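Cyanuric acid amidohydrolase (Azorhizobium caulinodans, PDB 4NQ3) hydrolyses the s-triazine ring of cyanuric acid to carboxybiuret, which decarboxylates spontaneously to biuret, a step in atrazine breakdown. Local coordinates at residues Q133-A138 against H234-L239; V150-V155 against R222-S227. One frame throughout, in Å; residues are numbered along the deposited sequence.

Contact 1: residues Q133-A138 against H234-L239; sequences QAVRRA and HEIVVL. With SO4 (sulfate ion), chain F.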
# COMPACT_ATOMS: atom_id res chain seq x y z
N GLN A 133 -27.17 -23.55 10.56
CA GLN A 133 -27.72 -24.79 10.03
C GLN A 133 -26.60 -25.64 9.45
O GLN A 133 -26.53 -26.84 9.72
CB GLN A 133 -28.80 -24.52 8.98
CG GLN A 133 -30.23 -24.41 9.57
CD GLN A 133 -31.22 -23.58 8.70
OE1 GLN A 133 -30.91 -23.18 7.57
NE2 GLN A 133 -32.40 -23.30 9.27
N ALA A 134 -25.74 -25.03 8.63
CA ALA A 134 -24.61 -25.75 8.06
C ALA A 134 -23.66 -26.34 9.12
O ALA A 134 -23.22 -27.50 9.01
CB ALA A 134 -23.84 -24.85 7.13
N VAL A 135 -23.37 -25.55 10.15
CA VAL A 135 -22.48 -26.03 11.20
C VAL A 135 -23.07 -27.23 11.92
O VAL A 135 -22.33 -28.14 12.32
CB VAL A 135 -22.16 -24.96 12.23
CG1 VAL A 135 -21.31 -25.55 13.32
CG2 VAL A 135 -21.45 -23.82 11.57
N ARG A 136 -24.39 -27.26 12.08
CA ARG A 136 -25.03 -28.42 12.69
C ARG A 136 -24.82 -29.65 11.79
O ARG A 136 -24.41 -30.72 12.27
CB ARG A 136 -26.51 -28.15 12.97
CG ARG A 136 -26.76 -27.26 14.20
CD ARG A 136 -28.24 -26.87 14.28
NE ARG A 136 -28.51 -25.74 15.19
CZ ARG A 136 -29.15 -24.62 14.82
NH1 ARG A 136 -29.59 -24.47 13.57
NH2 ARG A 136 -29.37 -23.65 15.71
N ARG A 137 -25.06 -29.49 10.49
CA ARG A 137 -24.82 -30.56 9.52
C ARG A 137 -23.40 -31.08 9.56
O ARG A 137 -23.18 -32.28 9.65
CB ARG A 137 -25.16 -30.11 8.10
CG ARG A 137 -26.64 -30.21 7.76
CD ARG A 137 -26.91 -29.82 6.32
NE ARG A 137 -27.15 -28.39 6.23
CZ ARG A 137 -26.56 -27.59 5.36
NH1 ARG A 137 -25.67 -28.09 4.50
NH2 ARG A 137 -26.85 -26.30 5.35
N ALA A 138 -22.42 -30.18 9.50
CA ALA A 138 -21.03 -30.63 9.53
C ALA A 138 -20.71 -31.36 10.83
O ALA A 138 -19.98 -32.35 10.82
CB ALA A 138 -20.10 -29.46 9.35
N HIS A 234 -21.14 -20.48 1.48
CA HIS A 234 -20.22 -20.77 2.59
C HIS A 234 -19.61 -22.16 2.50
O HIS A 234 -20.24 -23.09 1.99
CB HIS A 234 -20.93 -20.64 3.95
CG HIS A 234 -21.65 -19.35 4.16
ND1 HIS A 234 -22.90 -19.10 3.66
CD2 HIS A 234 -21.28 -18.22 4.83
CE1 HIS A 234 -23.28 -17.88 4.00
NE2 HIS A 234 -22.32 -17.33 4.72
N GLU A 235 -18.38 -22.31 3.00
CA GLU A 235 -17.80 -23.63 3.26
C GLU A 235 -17.62 -23.78 4.76
O GLU A 235 -17.08 -22.89 5.40
CB GLU A 235 -16.47 -23.82 2.56
CG GLU A 235 -16.51 -23.35 1.12
CD GLU A 235 -16.74 -24.49 0.14
OE1 GLU A 235 -15.78 -24.83 -0.61
OE2 GLU A 235 -17.88 -25.03 0.09
N ILE A 236 -18.08 -24.88 5.31
CA ILE A 236 -17.95 -25.12 6.74
C ILE A 236 -17.10 -26.37 7.01
O ILE A 236 -17.32 -27.44 6.41
CB ILE A 236 -19.31 -25.28 7.40
CG1 ILE A 236 -20.02 -23.93 7.48
CG2 ILE A 236 -19.16 -25.84 8.81
CD1 ILE A 236 -20.65 -23.52 6.19
N VAL A 237 -16.14 -26.25 7.92
CA VAL A 237 -15.35 -27.39 8.34
C VAL A 237 -15.29 -27.41 9.85
O VAL A 237 -14.77 -26.47 10.44
CB VAL A 237 -13.93 -27.34 7.77
CG1 VAL A 237 -13.15 -28.53 8.24
CG2 VAL A 237 -13.99 -27.32 6.27
N VAL A 238 -15.81 -28.47 10.46
CA VAL A 238 -15.80 -28.63 11.92
C VAL A 238 -14.69 -29.60 12.35
O VAL A 238 -14.64 -30.72 11.88
CB VAL A 238 -17.15 -29.17 12.43
CG1 VAL A 238 -17.06 -29.58 13.87
CG2 VAL A 238 -18.26 -28.17 12.23
N LEU A 239 -13.84 -29.17 13.27
CA LEU A 239 -12.79 -30.01 13.82
C LEU A 239 -13.03 -30.27 15.31
O LEU A 239 -13.31 -29.34 16.07
CB LEU A 239 -11.41 -29.37 13.65
CG LEU A 239 -11.07 -28.93 12.24
CD1 LEU A 239 -9.77 -28.15 12.27
CD2 LEU A 239 -10.94 -30.15 11.36
S SO4 F . -24.08 -30.30 2.99
O1 SO4 F . -24.97 -30.63 4.11
O2 SO4 F . -24.75 -30.49 1.70
O3 SO4 F . -23.71 -28.89 3.10
O4 SO4 F . -22.90 -31.17 3.06
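Two alanines, Ala134 and Ala138, provide the closest approaches of helix 133-138 to strand 235-239, a wholly apolar alpha-on-beta contact in which their methyl groups lie against Ile236 and Val238. The helix covers one face of the four-stranded mixed sheet of its repeating unit, and its axis runs 7.9 Å from that of the strand at a crossing angle of -45°. Ile236 carries most of the strand's side. Its two branches part: CD1 reaches Ala134 CB at 3.6 Å, while CG2, anti to the backbone N, meets Ala138 CB at 3.8 Å. Val135 approaches from the flank, its side chain crossing that of Ile236 at about a right angle with CG2 to CG2 at 4.1 Å; it also touches Ile195 and Ala198 of helix 180-199, the second helix on this face. Beyond the apolar patch, Arg137 bends at chi3 (-89°), so that one guanidinium face passes over Ala134 CA, which is offset toward its rim. Arg137 NH1 donates to O1 of a sulfate at 2.7 Å, nearly straight at 164°; the ion, probably from the crystallisation liquor, is also bound by His113 N. Val238 CG2 closes the contact 3.7 Å from Ala138 CB.

Contact 2: residues V150-V155 against R222-S227; sequences VHFVQV and RASCSS. With BR8 (barbituric acid), chain C.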
# COMPACT_ATOMS: atom_id res chain seq x y z
N VAL A 150 -16.38 -30.07 20.12
CA VAL A 150 -15.98 -29.28 18.96
C VAL A 150 -14.87 -28.32 19.38
O VAL A 150 -15.00 -27.61 20.36
CB VAL A 150 -17.16 -28.48 18.37
CG1 VAL A 150 -16.68 -27.45 17.38
CG2 VAL A 150 -18.17 -29.43 17.72
N HIS A 151 -13.80 -28.27 18.60
CA HIS A 151 -12.65 -27.46 18.99
C HIS A 151 -12.36 -26.29 18.07
O HIS A 151 -11.69 -25.34 18.46
CB HIS A 151 -11.41 -28.34 19.10
CG HIS A 151 -11.40 -29.14 20.36
ND1 HIS A 151 -10.83 -28.67 21.52
CD2 HIS A 151 -11.94 -30.34 20.66
CE1 HIS A 151 -11.00 -29.56 22.48
NE2 HIS A 151 -11.67 -30.58 21.98
N PHE A 152 -12.89 -26.34 16.85
CA PHE A 152 -12.59 -25.32 15.89
C PHE A 152 -13.56 -25.41 14.72
O PHE A 152 -13.74 -26.47 14.17
CB PHE A 152 -11.18 -25.50 15.41
CG PHE A 152 -10.64 -24.35 14.66
CD1 PHE A 152 -10.15 -23.25 15.34
CD2 PHE A 152 -10.57 -24.38 13.27
CE1 PHE A 152 -9.62 -22.18 14.66
CE2 PHE A 152 -10.04 -23.30 12.57
CZ PHE A 152 -9.55 -22.20 13.27
N VAL A 153 -14.24 -24.32 14.40
CA VAL A 153 -15.11 -24.31 13.24
C VAL A 153 -14.64 -23.26 12.24
O VAL A 153 -14.73 -22.05 12.51
CB VAL A 153 -16.56 -24.07 13.62
CG1 VAL A 153 -17.45 -24.13 12.39
CG2 VAL A 153 -16.96 -25.13 14.61
N GLN A 154 -14.10 -23.72 11.11
CA GLN A 154 -13.65 -22.84 10.04
C GLN A 154 -14.81 -22.54 9.10
O GLN A 154 -15.50 -23.44 8.71
CB GLN A 154 -12.48 -23.49 9.29
CG GLN A 154 -11.90 -22.67 8.19
CD GLN A 154 -11.38 -21.35 8.68
OE1 GLN A 154 -10.55 -21.28 9.58
NE2 GLN A 154 -11.90 -20.28 8.10
N VAL A 155 -15.02 -21.29 8.75
CA VAL A 155 -16.05 -20.94 7.79
C VAL A 155 -15.47 -20.01 6.73
O VAL A 155 -14.77 -19.05 7.05
CB VAL A 155 -17.27 -20.27 8.46
CG1 VAL A 155 -18.17 -19.60 7.43
CG2 VAL A 155 -18.03 -21.29 9.23
N ARG A 222 -14.78 -20.70 19.39
CA ARG A 222 -14.37 -21.70 18.43
C ARG A 222 -14.53 -21.28 16.98
O ARG A 222 -13.98 -21.92 16.07
CB ARG A 222 -15.15 -22.98 18.71
CG ARG A 222 -14.42 -23.76 19.79
CD ARG A 222 -15.29 -24.68 20.57
NE ARG A 222 -16.26 -23.96 21.37
CZ ARG A 222 -17.29 -24.56 21.94
NH1 ARG A 222 -17.44 -25.86 21.81
NH2 ARG A 222 -18.17 -23.86 22.64
N ALA A 223 -15.21 -20.16 16.77
CA ALA A 223 -15.43 -19.64 15.43
C ALA A 223 -14.13 -19.15 14.78
O ALA A 223 -13.34 -18.45 15.41
CB ALA A 223 -16.47 -18.50 15.46
N SER A 224 -13.92 -19.54 13.53
CA SER A 224 -12.86 -18.93 12.74
C SER A 224 -13.38 -18.63 11.32
O SER A 224 -13.58 -19.53 10.53
CB SER A 224 -11.65 -19.83 12.69
OG SER A 224 -10.70 -19.31 11.77
N CYS A 225 -13.61 -17.36 11.02
CA CYS A 225 -14.23 -17.00 9.75
C CYS A 225 -13.32 -16.23 8.83
O CYS A 225 -12.59 -15.33 9.26
CB CYS A 225 -15.48 -16.22 10.03
SG CYS A 225 -16.52 -17.18 11.12
N SER A 226 -13.36 -16.59 7.55
CA SER A 226 -12.50 -16.01 6.53
C SER A 226 -13.37 -15.66 5.32
O SER A 226 -14.09 -16.51 4.78
CB SER A 226 -11.39 -17.00 6.16
OG SER A 226 -10.59 -16.50 5.12
N SER A 227 -13.34 -14.39 4.94
CA SER A 227 -14.20 -13.88 3.89
C SER A 227 -13.43 -13.86 2.56
O SER A 227 -12.21 -13.80 2.55
CB SER A 227 -14.72 -12.49 4.27
OG SER A 227 -15.69 -11.99 3.37
N1 BR8 C . -10.04 -13.23 4.23
C2 BR8 C . -8.79 -13.58 3.86
O2 BR8 C . -8.58 -13.81 2.68
N3 BR8 C . -7.79 -13.68 4.78
C4 BR8 C . -8.02 -13.40 6.16
O4 BR8 C . -7.09 -13.49 6.96
C5 BR8 C . -9.39 -13.03 6.71
C6 BR8 C . -10.38 -12.96 5.55
O8 BR8 C . -11.52 -12.65 5.77
O HOH W 1 -10.04 -18.17 9.21
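Backbone hydrogen bonds join strands 150-155 and 223-227 in parallel register, pairing Val153 with Ala223, Gln154 with Ser224 and Val155 with Cys225. Val153 N gives an almost straight bond to Arg222 O (2.9 Å, 179°), though it sits above the carbonyl plane; Ser224 N then bonds Val153 O, Val155 N bonds Ser224 O, and Ser226 N meets Val155 O at 2.9 Å. Toward the neighbouring strand 235-242, His151 and Phe152 both face Leu239 in a classic beta bulge.

Among polar side chains, Arg222 bends at chi3 (-67°) and runs its aliphatic part along the carbonyls of His151 and Val150. Its NH1 adds a weak bond to Val150 O, at the guanidinium edge, while NH2 makes a salt bridge to Glu201. On the face shared by Gln154 and Ser224, Gln154 folds back at chi2 (59°), bringing OE1 within 2.9 Å of Ser224 OG. A water joins the two, accepting from Gln154 NE2 and donating to Ser224 OG.

Nonpolar contacts are fewer. The Phe152 ring meets Ser224 CB obliquely through its far end, CZ, and on the other face Val155 CB meets Cys225 SG at 4.1 Å.

At the end of the pair, barbituric acid is gripped by the backbone of Ser227: N donates to O8 (2.7 Å) and O accepts from N1 (2.8 Å). OG of the nucleophile Ser226 is hydrogen-bonded to Lys156 NZ and lies 3.4 Å from barbituric acid N1. Two adjacent parallel strands thus present a Ser-Lys dyad, one of three potential dyads in the threefold-symmetric active site of cyclic amide hydrolases.

Both contacts lie in what is predicted to be the second of the three repeating units and share one sheet, where strands 235-242 and 150-157 are antiparallel neighbours; their centres lie 9 Å apart. The seam is directly bonded: Leu239 O and His151 N are 2.8 Å apart, as are Leu239 N and Phe152 O, both probable hydrogen bonds. Side chains also mesh on the helix-covered face, Ile236 CG1 lying 3.7 Å from Val155 CG2 and Val238 CG1 4.0 Å from Val150 CG2. Contact 2 reaches the barbituric acid pocket, while contact 1 stays behind it: the Ile236 side chain is about 7 Å from that of catalytic Lys156 and about 11 Å from that of Ser226. The sheet thus separates helix 133-138 from the active site.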